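Local coordinates for protein peptide methionine sulfoxide reductase MsrA (Treponema denticola ATCC 35405, PDB 5FA9) that probably repairs oxidatively damaged proteins by reducing both S and R epimers of methionine sulfoxide to methionine, using thioredoxin as reductant, through fused MsrA and MsrB modules, at residues Y6-S11 against G95-D100; D49-V54 against Q91-I96; I76-L81 against K116-P121. The protein carries 2 engineered substitutions. All blocks are in the same frame, centred on the assembly; numbering follows the deposited sequence.

Interaction 1 of 3, residues Y6-S11 against G95-D100; sequences YLAGGS and GIYYVD. Engineered in segment 6-11: Ser11 (natural residue Cys). With D1D ((4S,5S)-1,2-dithiane-4,5-diol), chain F.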
loop_
_atom_site.group_PDB
_atom_site.type_symbol
_atom_site.label_atom_id
_atom_site.label_comp_id
_atom_site.label_asym_id
_atom_site.label_seq_id
_atom_site.Cartn_x
_atom_site.Cartn_y
_atom_site.Cartn_z
ATOM N N TYR B 6 -5.230 -10.425 -3.860
ATOM C CA TYR B 6 -6.455 -10.546 -4.643
ATOM C C TYR B 6 -7.130 -11.892 -4.397
ATOM O O TYR B 6 -6.529 -12.945 -4.608
ATOM C CB TYR B 6 -6.154 -10.362 -6.132
ATOM C CG TYR B 6 -5.655 -8.976 -6.488
ATOM C CD1 TYR B 6 -4.343 -8.597 -6.225
ATOM C CD2 TYR B 6 -6.497 -8.047 -7.086
ATOM C CE1 TYR B 6 -3.885 -7.333 -6.546
ATOM C CE2 TYR B 6 -6.046 -6.782 -7.412
ATOM C CZ TYR B 6 -4.741 -6.429 -7.139
ATOM O OH TYR B 6 -4.291 -5.170 -7.463
ATOM N N LEU B 7 -8.382 -11.848 -3.955
ATOM C CA LEU B 7 -9.097 -13.059 -3.563
ATOM C C LEU B 7 -10.403 -13.245 -4.330
ATOM O O LEU B 7 -11.276 -12.377 -4.316
ATOM C CB LEU B 7 -9.379 -13.038 -2.059
ATOM C CG LEU B 7 -8.156 -12.910 -1.150
ATOM C CD1 LEU B 7 -8.579 -12.830 0.307
ATOM C CD2 LEU B 7 -7.198 -14.071 -1.372
ATOM N N ALA B 8 -10.528 -14.387 -4.998
ATOM C CA ALA B 8 -11.762 -14.748 -5.684
ATOM C C ALA B 8 -12.481 -15.856 -4.921
ATOM O O ALA B 8 -11.998 -16.985 -4.854
ATOM C CB ALA B 8 -11.474 -15.181 -7.112
ATOM N N GLY B 9 -13.631 -15.527 -4.343
ATOM C CA GLY B 9 -14.388 -16.486 -3.559
ATOM C C GLY B 9 -15.880 -16.440 -3.827
ATOM O O GLY B 9 -16.682 -16.380 -2.896
ATOM N N GLY B 10 -16.253 -16.467 -5.102
ATOM C CA GLY B 10 -17.651 -16.409 -5.488
ATOM C C GLY B 10 -18.097 -14.997 -5.813
ATOM O O GLY B 10 -17.296 -14.174 -6.255
ATOM N N SER B 11 -19.382 -14.724 -5.604
ATOM C CA SER B 11 -19.938 -13.392 -5.824
ATOM C C SER B 11 -19.197 -12.359 -4.981
ATOM O O SER B 11 -19.191 -12.442 -3.753
ATOM C CB SER B 11 -21.434 -13.376 -5.500
ATOM O OG SER B 11 -21.941 -12.053 -5.467
ATOM N N GLY B 95 -9.813 -18.688 -6.120
ATOM C CA GLY B 95 -8.424 -18.438 -6.446
ATOM C C GLY B 95 -7.782 -17.360 -5.597
ATOM O O GLY B 95 -8.456 -16.458 -5.098
ATOM N N ILE B 96 -6.467 -17.459 -5.437
ATOM C CA ILE B 96 -5.694 -16.447 -4.731
ATOM C C ILE B 96 -4.635 -15.889 -5.670
ATOM O O ILE B 96 -3.747 -16.615 -6.119
ATOM C CB ILE B 96 -5.026 -17.013 -3.465
ATOM C CG1 ILE B 96 -6.073 -17.637 -2.541
ATOM C CG2 ILE B 96 -4.250 -15.924 -2.738
ATOM C CD1 ILE B 96 -5.485 -18.365 -1.352
ATOM N N TYR B 97 -4.730 -14.598 -5.967
ATOM C CA TYR B 97 -3.857 -13.983 -6.958
ATOM C C TYR B 97 -2.937 -12.951 -6.320
ATOM O O TYR B 97 -3.379 -12.104 -5.544
ATOM C CB TYR B 97 -4.690 -13.339 -8.067
ATOM C CG TYR B 97 -5.759 -14.254 -8.620
ATOM C CD1 TYR B 97 -5.438 -15.269 -9.512
ATOM C CD2 TYR B 97 -7.088 -14.108 -8.243
ATOM C CE1 TYR B 97 -6.412 -16.111 -10.017
ATOM C CE2 TYR B 97 -8.068 -14.944 -8.743
ATOM C CZ TYR B 97 -7.727 -15.944 -9.629
ATOM O OH TYR B 97 -8.700 -16.778 -10.127
ATOM N N TYR B 98 -1.656 -13.026 -6.660
ATOM C CA TYR B 98 -0.657 -12.158 -6.052
ATOM C C TYR B 98 -0.028 -11.219 -7.073
ATOM O O TYR B 98 0.111 -11.559 -8.249
ATOM C CB TYR B 98 0.433 -12.993 -5.373
ATOM C CG TYR B 98 1.164 -13.932 -6.307
ATOM C CD1 TYR B 98 2.289 -13.512 -7.008
ATOM C CD2 TYR B 98 0.732 -15.240 -6.487
ATOM C CE1 TYR B 98 2.959 -14.366 -7.863
ATOM C CE2 TYR B 98 1.397 -16.102 -7.341
ATOM C CZ TYR B 98 2.510 -15.660 -8.025
ATOM O OH TYR B 98 3.176 -16.513 -8.875
ATOM N N VAL B 99 0.353 -10.036 -6.609
ATOM C CA VAL B 99 1.095 -9.089 -7.425
ATOM C C VAL B 99 2.494 -8.943 -6.832
ATOM O O VAL B 99 3.408 -8.412 -7.463
ATOM C CB VAL B 99 0.380 -7.722 -7.485
ATOM C CG1 VAL B 99 0.433 -7.040 -6.129
ATOM C CG2 VAL B 99 0.988 -6.837 -8.554
ATOM N N ASP B 100 2.648 -9.448 -5.613
ATOM C CA ASP B 100 3.912 -9.392 -4.893
ATOM C C ASP B 100 4.509 -10.794 -4.797
ATOM O O ASP B 100 3.960 -11.663 -4.120
ATOM C CB ASP B 100 3.704 -8.791 -3.499
ATOM C CG ASP B 100 5.009 -8.452 -2.800
ATOM O OD1 ASP B 100 6.086 -8.822 -3.312
ATOM O OD2 ASP B 100 4.953 -7.810 -1.731
HETATM S S1 D1D F . -22.135 -9.707 -11.808
HETATM C C1 D1D F . -22.174 -9.326 -10.237
HETATM C C2 D1D F . -22.072 -10.632 -9.296
HETATM O O2 D1D F . -22.220 -10.287 -8.095
HETATM C C3 D1D F . -23.260 -11.811 -9.692
HETATM O O3 D1D F . -23.045 -12.851 -9.016
HETATM C C4 D1D F . -23.246 -12.191 -11.259
HETATM S S4 D1D F . -23.336 -10.888 -12.212
#

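Interaction 2 of 3, residues D49-V54 against Q91-I96; sequences DHAETV and QYRTGI. With D1D ((4S,5S)-1,2-dithiane-4,5-diol), chain F.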
loop_
_atom_site.group_PDB
_atom_site.type_symbol
_atom_site.label_atom_id
_atom_site.label_comp_id
_atom_site.label_asym_id
_atom_site.label_seq_id
_atom_site.Cartn_x
_atom_site.Cartn_y
_atom_site.Cartn_z
ATOM N N ASP B 49 -12.808 -15.827 -19.766
ATOM C CA ASP B 49 -13.445 -16.299 -18.542
ATOM C C ASP B 49 -12.737 -15.720 -17.319
ATOM O O ASP B 49 -11.751 -16.273 -16.831
ATOM C CB ASP B 49 -13.463 -17.830 -18.488
ATOM C CG ASP B 49 -12.111 -18.445 -18.788
ATOM O OD1 ASP B 49 -11.363 -17.872 -19.607
ATOM O OD2 ASP B 49 -11.798 -19.503 -18.202
ATOM N N HIS B 50 -13.251 -14.596 -16.829
ATOM C CA HIS B 50 -12.649 -13.915 -15.692
ATOM C C HIS B 50 -13.332 -14.341 -14.400
ATOM O O HIS B 50 -14.543 -14.561 -14.372
ATOM C CB HIS B 50 -12.749 -12.397 -15.858
ATOM C CG HIS B 50 -11.973 -11.859 -17.020
ATOM N ND1 HIS B 50 -10.597 -11.888 -17.075
ATOM C CD2 HIS B 50 -12.384 -11.271 -18.169
ATOM C CE1 HIS B 50 -10.192 -11.344 -18.209
ATOM N NE2 HIS B 50 -11.257 -10.961 -18.891
ATOM N N ALA B 51 -12.552 -14.451 -13.330
ATOM C CA ALA B 51 -13.098 -14.793 -12.024
ATOM C C ALA B 51 -13.448 -13.537 -11.238
ATOM O O ALA B 51 -12.697 -12.562 -11.242
ATOM C CB ALA B 51 -12.113 -15.651 -11.245
ATOM N N GLU B 52 -14.594 -13.568 -10.567
ATOM C CA GLU B 52 -15.020 -12.450 -9.736
ATOM C C GLU B 52 -14.108 -12.326 -8.522
ATOM O O GLU B 52 -14.078 -13.206 -7.663
ATOM C CB GLU B 52 -16.477 -12.624 -9.307
ATOM C CG GLU B 52 -17.466 -12.530 -10.458
ATOM C CD GLU B 52 -18.903 -12.423 -9.990
ATOM O OE1 GLU B 52 -19.814 -12.557 -10.834
ATOM O OE2 GLU B 52 -19.122 -12.199 -8.781
ATOM N N THR B 53 -13.368 -11.224 -8.462
ATOM C CA THR B 53 -12.303 -11.069 -7.479
ATOM C C THR B 53 -12.408 -9.738 -6.739
ATOM O O THR B 53 -12.834 -8.732 -7.306
ATOM C CB THR B 53 -10.916 -11.173 -8.157
ATOM O OG1 THR B 53 -10.875 -12.344 -8.982
ATOM C CG2 THR B 53 -9.799 -11.248 -7.125
ATOM N N VAL B 54 -12.027 -9.746 -5.466
ATOM C CA VAL B 54 -11.982 -8.529 -4.668
ATOM C C VAL B 54 -10.542 -8.145 -4.348
ATOM O O VAL B 54 -9.789 -8.937 -3.782
ATOM C CB VAL B 54 -12.767 -8.680 -3.352
ATOM C CG1 VAL B 54 -12.605 -7.435 -2.494
ATOM C CG2 VAL B 54 -14.232 -8.941 -3.639
ATOM N N GLN B 91 -16.723 -17.968 -13.499
ATOM C CA GLN B 91 -16.558 -16.653 -12.891
ATOM C C GLN B 91 -16.647 -16.729 -11.368
ATOM O O GLN B 91 -16.383 -15.747 -10.675
ATOM C CB GLN B 91 -17.600 -15.670 -13.432
ATOM C CG GLN B 91 -19.040 -16.022 -13.097
ATOM C CD GLN B 91 -19.695 -16.891 -14.156
ATOM O OE1 GLN B 91 -19.087 -17.829 -14.671
ATOM N NE2 GLN B 91 -20.943 -16.578 -14.486
ATOM N N TYR B 92 -17.016 -17.898 -10.853
ATOM C CA TYR B 92 -17.132 -18.093 -9.413
ATOM C C TYR B 92 -16.080 -19.057 -8.874
ATOM O O TYR B 92 -16.175 -19.512 -7.734
ATOM C CB TYR B 92 -18.529 -18.606 -9.052
ATOM C CG TYR B 92 -19.654 -17.718 -9.528
ATOM C CD1 TYR B 92 -19.874 -16.473 -8.952
ATOM C CD2 TYR B 92 -20.503 -18.129 -10.546
ATOM C CE1 TYR B 92 -20.905 -15.661 -9.384
ATOM C CE2 TYR B 92 -21.536 -17.325 -10.982
ATOM C CZ TYR B 92 -21.732 -16.092 -10.399
ATOM O OH TYR B 92 -22.761 -15.289 -10.832
ATOM N N ARG B 93 -15.083 -19.374 -9.695
ATOM C CA ARG B 93 -14.012 -20.268 -9.267
ATOM C C ARG B 93 -13.184 -19.618 -8.164
ATOM O O ARG B 93 -13.004 -18.400 -8.144
ATOM C CB ARG B 93 -13.119 -20.659 -10.448
ATOM C CG ARG B 93 -12.298 -19.519 -11.034
ATOM C CD ARG B 93 -11.475 -19.993 -12.221
ATOM N NE ARG B 93 -10.716 -18.909 -12.837
ATOM C CZ ARG B 93 -11.207 -18.075 -13.748
ATOM N NH1 ARG B 93 -12.463 -18.195 -14.155
ATOM N NH2 ARG B 93 -10.440 -17.118 -14.255
ATOM N N THR B 94 -12.691 -20.436 -7.241
ATOM C CA THR B 94 -11.889 -19.935 -6.134
ATOM C C THR B 94 -10.430 -19.788 -6.540
ATOM O O THR B 94 -9.874 -20.649 -7.223
ATOM C CB THR B 94 -11.983 -20.857 -4.905
ATOM O OG1 THR B 94 -11.663 -22.200 -5.288
ATOM C CG2 THR B 94 -13.386 -20.824 -4.324
ATOM N N GLY B 95 -9.813 -18.688 -6.120
ATOM C CA GLY B 95 -8.424 -18.438 -6.446
ATOM C C GLY B 95 -7.782 -17.360 -5.597
ATOM O O GLY B 95 -8.456 -16.458 -5.098
ATOM N N ILE B 96 -6.467 -17.459 -5.437
ATOM C CA ILE B 96 -5.694 -16.447 -4.731
ATOM C C ILE B 96 -4.635 -15.889 -5.670
ATOM O O ILE B 96 -3.747 -16.615 -6.119
ATOM C CB ILE B 96 -5.026 -17.013 -3.465
ATOM C CG1 ILE B 96 -6.073 -17.637 -2.541
ATOM C CG2 ILE B 96 -4.250 -15.924 -2.738
ATOM C CD1 ILE B 96 -5.485 -18.365 -1.352
HETATM S S1 D1D F . -22.135 -9.707 -11.808
HETATM C C1 D1D F . -22.174 -9.326 -10.237
HETATM C C2 D1D F . -22.072 -10.632 -9.296
HETATM O O2 D1D F . -22.220 -10.287 -8.095
HETATM C C3 D1D F . -23.260 -11.811 -9.692
HETATM O O3 D1D F . -23.045 -12.851 -9.016
HETATM C C4 D1D F . -23.246 -12.191 -11.259
HETATM S S4 D1D F . -23.336 -10.888 -12.212
HETATM O O HOH W 1 -14.847 -16.182 -7.265
#

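Interaction 3 of 3, residues I76-L81 against K116-P121; sequences IDPTSL and KKYSRP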
loop_
_atom_site.group_PDB
_atom_site.type_symbol
_atom_site.label_atom_id
_atom_site.label_comp_id
_atom_site.label_asym_id
_atom_site.label_seq_id
_atom_site.Cartn_x
_atom_site.Cartn_y
_atom_site.Cartn_z
ATOM N N ILE B 76 -15.316 -19.748 2.247
ATOM C CA ILE B 76 -15.446 -20.471 0.984
ATOM C C ILE B 76 -15.384 -21.983 1.167
ATOM O O ILE B 76 -14.981 -22.481 2.217
ATOM C CB ILE B 76 -14.346 -20.077 -0.025
ATOM C CG1 ILE B 76 -12.985 -20.597 0.443
ATOM C CG2 ILE B 76 -14.324 -18.572 -0.254
ATOM C CD1 ILE B 76 -11.938 -20.619 -0.643
ATOM N N ASP B 77 -15.795 -22.704 0.128
ATOM C CA ASP B 77 -15.571 -24.140 0.045
ATOM C C ASP B 77 -14.399 -24.392 -0.898
ATOM O O ASP B 77 -14.556 -24.335 -2.117
ATOM C CB ASP B 77 -16.827 -24.866 -0.442
ATOM C CG ASP B 77 -16.662 -26.375 -0.463
ATOM O OD1 ASP B 77 -15.708 -26.884 0.164
ATOM O OD2 ASP B 77 -17.488 -27.055 -1.107
ATOM N N PRO B 78 -13.215 -24.671 -0.332
ATOM C CA PRO B 78 -11.985 -24.813 -1.120
ATOM C C PRO B 78 -11.922 -26.108 -1.929
ATOM O O PRO B 78 -10.980 -26.297 -2.697
ATOM C CB PRO B 78 -10.888 -24.792 -0.054
ATOM C CG PRO B 78 -11.548 -25.330 1.165
ATOM C CD PRO B 78 -12.975 -24.859 1.110
ATOM N N THR B 79 -12.911 -26.980 -1.764
ATOM C CA THR B 79 -12.939 -28.243 -2.493
ATOM C C THR B 79 -13.923 -28.205 -3.659
ATOM O O THR B 79 -13.969 -29.126 -4.475
ATOM C CB THR B 79 -13.306 -29.418 -1.569
ATOM O OG1 THR B 79 -14.640 -29.242 -1.074
ATOM C CG2 THR B 79 -12.342 -29.495 -0.397
ATOM N N SER B 80 -14.705 -27.132 -3.736
ATOM C CA SER B 80 -15.713 -26.993 -4.782
ATOM C C SER B 80 -15.145 -26.321 -6.028
ATOM O O SER B 80 -14.521 -25.263 -5.945
ATOM C CB SER B 80 -16.914 -26.202 -4.262
ATOM O OG SER B 80 -17.765 -25.809 -5.325
ATOM N N LEU B 81 -15.372 -26.940 -7.182
ATOM C CA LEU B 81 -14.871 -26.413 -8.446
ATOM C C LEU B 81 -15.925 -25.594 -9.185
ATOM O O LEU B 81 -17.022 -26.081 -9.461
ATOM C CB LEU B 81 -14.384 -27.555 -9.341
ATOM C CG LEU B 81 -13.876 -27.157 -10.729
ATOM C CD1 LEU B 81 -12.747 -26.142 -10.624
ATOM C CD2 LEU B 81 -13.430 -28.384 -11.511
ATOM N N LYS B 116 -4.544 -30.198 5.010
ATOM C CA LYS B 116 -4.547 -31.153 6.113
ATOM C C LYS B 116 -5.902 -31.236 6.816
ATOM O O LYS B 116 -6.131 -32.132 7.628
ATOM C CB LYS B 116 -3.458 -30.789 7.124
ATOM C CG LYS B 116 -2.060 -30.728 6.527
ATOM C CD LYS B 116 -0.987 -30.856 7.596
ATOM C CE LYS B 116 0.400 -30.917 6.977
ATOM N NZ LYS B 116 1.472 -30.664 7.980
ATOM N N LYS B 117 -6.794 -30.301 6.507
ATOM C CA LYS B 117 -8.117 -30.276 7.121
ATOM C C LYS B 117 -9.195 -30.790 6.173
ATOM O O LYS B 117 -10.380 -30.782 6.509
ATOM C CB LYS B 117 -8.468 -28.859 7.579
ATOM C CG LYS B 117 -7.498 -28.271 8.587
ATOM C CD LYS B 117 -7.920 -26.868 8.990
ATOM C CE LYS B 117 -6.977 -26.284 10.025
ATOM N NZ LYS B 117 -7.423 -24.937 10.477
ATOM N N TYR B 118 -8.785 -31.239 4.992
ATOM C CA TYR B 118 -9.737 -31.703 3.988
ATOM C C TYR B 118 -9.337 -33.036 3.367
ATOM O O TYR B 118 -8.190 -33.228 2.961
ATOM C CB TYR B 118 -9.899 -30.654 2.885
ATOM C CG TYR B 118 -10.673 -29.426 3.306
ATOM C CD1 TYR B 118 -12.056 -29.386 3.197
ATOM C CD2 TYR B 118 -10.021 -28.307 3.806
ATOM C CE1 TYR B 118 -12.771 -28.267 3.577
ATOM C CE2 TYR B 118 -10.728 -27.181 4.190
ATOM C CZ TYR B 118 -12.103 -27.168 4.073
ATOM O OH TYR B 118 -12.812 -26.051 4.452
ATOM N N SER B 119 -10.296 -33.953 3.295
ATOM C CA SER B 119 -10.094 -35.227 2.619
ATOM C C SER B 119 -10.050 -34.998 1.114
ATOM O O SER B 119 -9.180 -35.519 0.416
ATOM C CB SER B 119 -11.202 -36.218 2.978
ATOM O OG SER B 119 -11.476 -36.195 4.368
ATOM N N ARG B 120 -11.002 -34.211 0.626
ATOM C CA ARG B 120 -11.054 -33.838 -0.781
ATOM C C ARG B 120 -9.944 -32.841 -1.100
ATOM O O ARG B 120 -9.604 -32.002 -0.266
ATOM C CB ARG B 120 -12.423 -33.243 -1.120
ATOM C CG ARG B 120 -13.129 -33.906 -2.290
ATOM C CD ARG B 120 -14.636 -33.862 -2.109
ATOM N NE ARG B 120 -15.049 -34.556 -0.892
ATOM C CZ ARG B 120 -16.310 -34.701 -0.502
ATOM N NH1 ARG B 120 -17.295 -34.197 -1.232
ATOM N NH2 ARG B 120 -16.589 -35.349 0.621
ATOM N N PRO B 121 -9.372 -32.930 -2.311
ATOM C CA PRO B 121 -8.287 -32.024 -2.702
ATOM C C PRO B 121 -8.762 -30.584 -2.870
ATOM O O PRO B 121 -9.821 -30.348 -3.454
ATOM C CB PRO B 121 -7.813 -32.602 -4.039
ATOM C CG PRO B 121 -8.996 -33.330 -4.573
ATOM C CD PRO B 121 -9.694 -33.898 -3.372
HETATM O O HOH W 2 -12.124 -31.353 -4.903
#

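Interaction 1 of 3, residues Y6-S11 against G95-D100
Tyr6 and Tyr97 face each other as a hydrogen-bonded pair of two antiparallel strands, 6-8 and 95-98, whose axes approach to 4.9 Å at 163°. Within the pair, Tyr97 N reaches Tyr6 O at 2.8 Å and almost straight (175°), while the return bond from Tyr6 N to Tyr97 O is more bent. Two residues on, Ala8 N and Gly95 O meet at 2.9 Å, and Gly95 N closes the second ring of bonds on Ala8 O.

The tight packing lies on the two sheet faces. On one, the CB atoms of Tyr6 and Tyr97 touch, and Ala8 CB meets the rim of the Tyr97 ring at CE2, 3.8 Å away and near the ring plane. With CG of Tyr97 beside its own backbone N (chi1 -49°), the ring runs back along its strand until Gly95 C lies above the rim of one face; Glu125 takes its hydroxyl. On the other face Leu7 and Ile96 extend alongside each other, with Leu7 CD2 3.7 Å from Ile96 CG2, and helix 65-74 packs against both through Leu69 and Tyr72.

Both ends are looser. Val99 CG1 comes only to 4.3 Å of Tyr6 CE1, at the ring edge, and Val99 also packs on Met1 of the second subunit. Beyond Ala8 the chain leaves its partner through Gly9 and Gly10 to the partly exposed Ser11, an engineered replacement of the natural cysteine at the predicted active site. Ser11 OG is hydrogen-bonded to O2 of the bound dithiane diol at 3.2 Å. This inner strand pair, with the active-site position at the N-cap of the helix that follows, belongs to the mixed-sheet alpha/beta fold of MsrA.

Interaction 2 of 3, residues D49-V54 against Q91-I96
Ala51 and Gln91 bring their CA atoms within 4.0 Å, and Glu52 N donates an almost straight bond (174°) to Gln91 O at 2.8 Å, while Gln91 CA makes a CA-H...O contact with His50 O. Arg93 turns its guanidinium back across the contact. Its chain is extended from CG to NE, and the guanidinium lays one face on Ala51 CB, which sits over the centre of the group 3.6 Å above its plane. NH2 bonds Asp49 O at 3.0 Å, with the oxygen tilted out of the guanidinium plane; the NH1 bond to that oxygen is weak. A salt bridge from NE to Glu125 adds a second hold and probably limits the group's rotation. Asp49 is paired with Arg90 instead, its OD2 lying well out of the Arg93 plane.

Toward the pocket, Glu52 and Tyr92 run alongside each other, carboxylate and ring planes 57° apart and Glu52 OE1 3.6 Å from Tyr92 CE1. Gln91 CG lies 3.5 Å above one face of the Tyr92 ring, toward its rim. Tyr92 OH shares a 3.1 Å hydrogen bond with the dithiane diol O3, which lies in the ring plane at its edge, and Glu52 OE1 approaches the ligand's C2 at 3.3 Å. Glu52 OE2 accepts from Phe12 N at the start of helix 12-19.

A water spans Glu52 O and Arg93 O where the segments diverge. From there strand 51-59 runs between strands 2-8 and 25-33, whereas the chain from Arg93 enters strand 95-98, on the opposite side of strand 2-8, with Thr94 and Ile96 packed against helix 65-74.

Interaction 3 of 3, residues I76-L81 against K116-P121
Pro78 CG sits over one face of the Tyr118 ring, 3.9 Å from its centroid and 29° off the normal, a CH-pi contact with the proline set roughly perpendicular to the tyrosine side chain. The nearest ring atom is Tyr118 CZ, 3.5 Å from Pro78 CG; Pro78 CD comes comparably near the hydroxyl oxygen. Thr79 uses its methyl alone on the same ring, CG2 meeting Tyr118 CD1 at 3.6 Å from an oblique direction. That methyl also touches Arg120, at the carbonyl O and at CB, so the methyl fills the corner formed by the tyrosine ring and Arg120.

No direct hydrogen bond joins the two segments. A water does so instead, donating to Thr79 O and to Pro121 O, each 2.9 Å from the water oxygen. In the fold, the contact joins the loop after helix 65-74 to the one leading into strand 125-128, at the surface and away from the active site.

What presents Pro78 and Thr79 is a type I beta turn from Asp77 to Ser80, closed by Ser80 N to Asp77 O at 3.2 Å. Within it Asp77 OD1 receives the Thr79 hydroxyl at 2.9 Å, on its syn side but 30° out of the carboxylate plane, and a weak bond from Thr79 N. Holding OG1 between backbone N and carbonyl carbon (chi1 64°) turns the hydroxyl to Asp77 and leaves the methyl for Tyr118.

On the other segment, Gln115 NE2 binds Arg120 O and, weakly, Tyr118 O, tying the bend to the end of helix 104-115. Further out, a backbone bond links Pro78 with Val123, Pro78 packs on Val124, and Ser80 OG bonds Lys83 O.

From the N terminus, 6-11 supplies the first half of interaction 1, which closes only when the chain returns at 95-100. Interaction 2 (49-54 with 91-96) starts inside that loop and ends on the same stretch, the two sharing Gly95 and Ile96. Their centres are 7 Å apart; Leu7 O and Val54 N make a probable hydrogen bond, and both contacts touch the dithiane diol, so strands 2-8, 51-59 and 95-98 are tied together beside the pocket. Interaction 3 (76-81 with 116-121) starts inside both loops and ends beyond them, crossing each. Its centre lies about 17 Å from that of interaction 1, with Ile76 packing on Gly9 and Thr94.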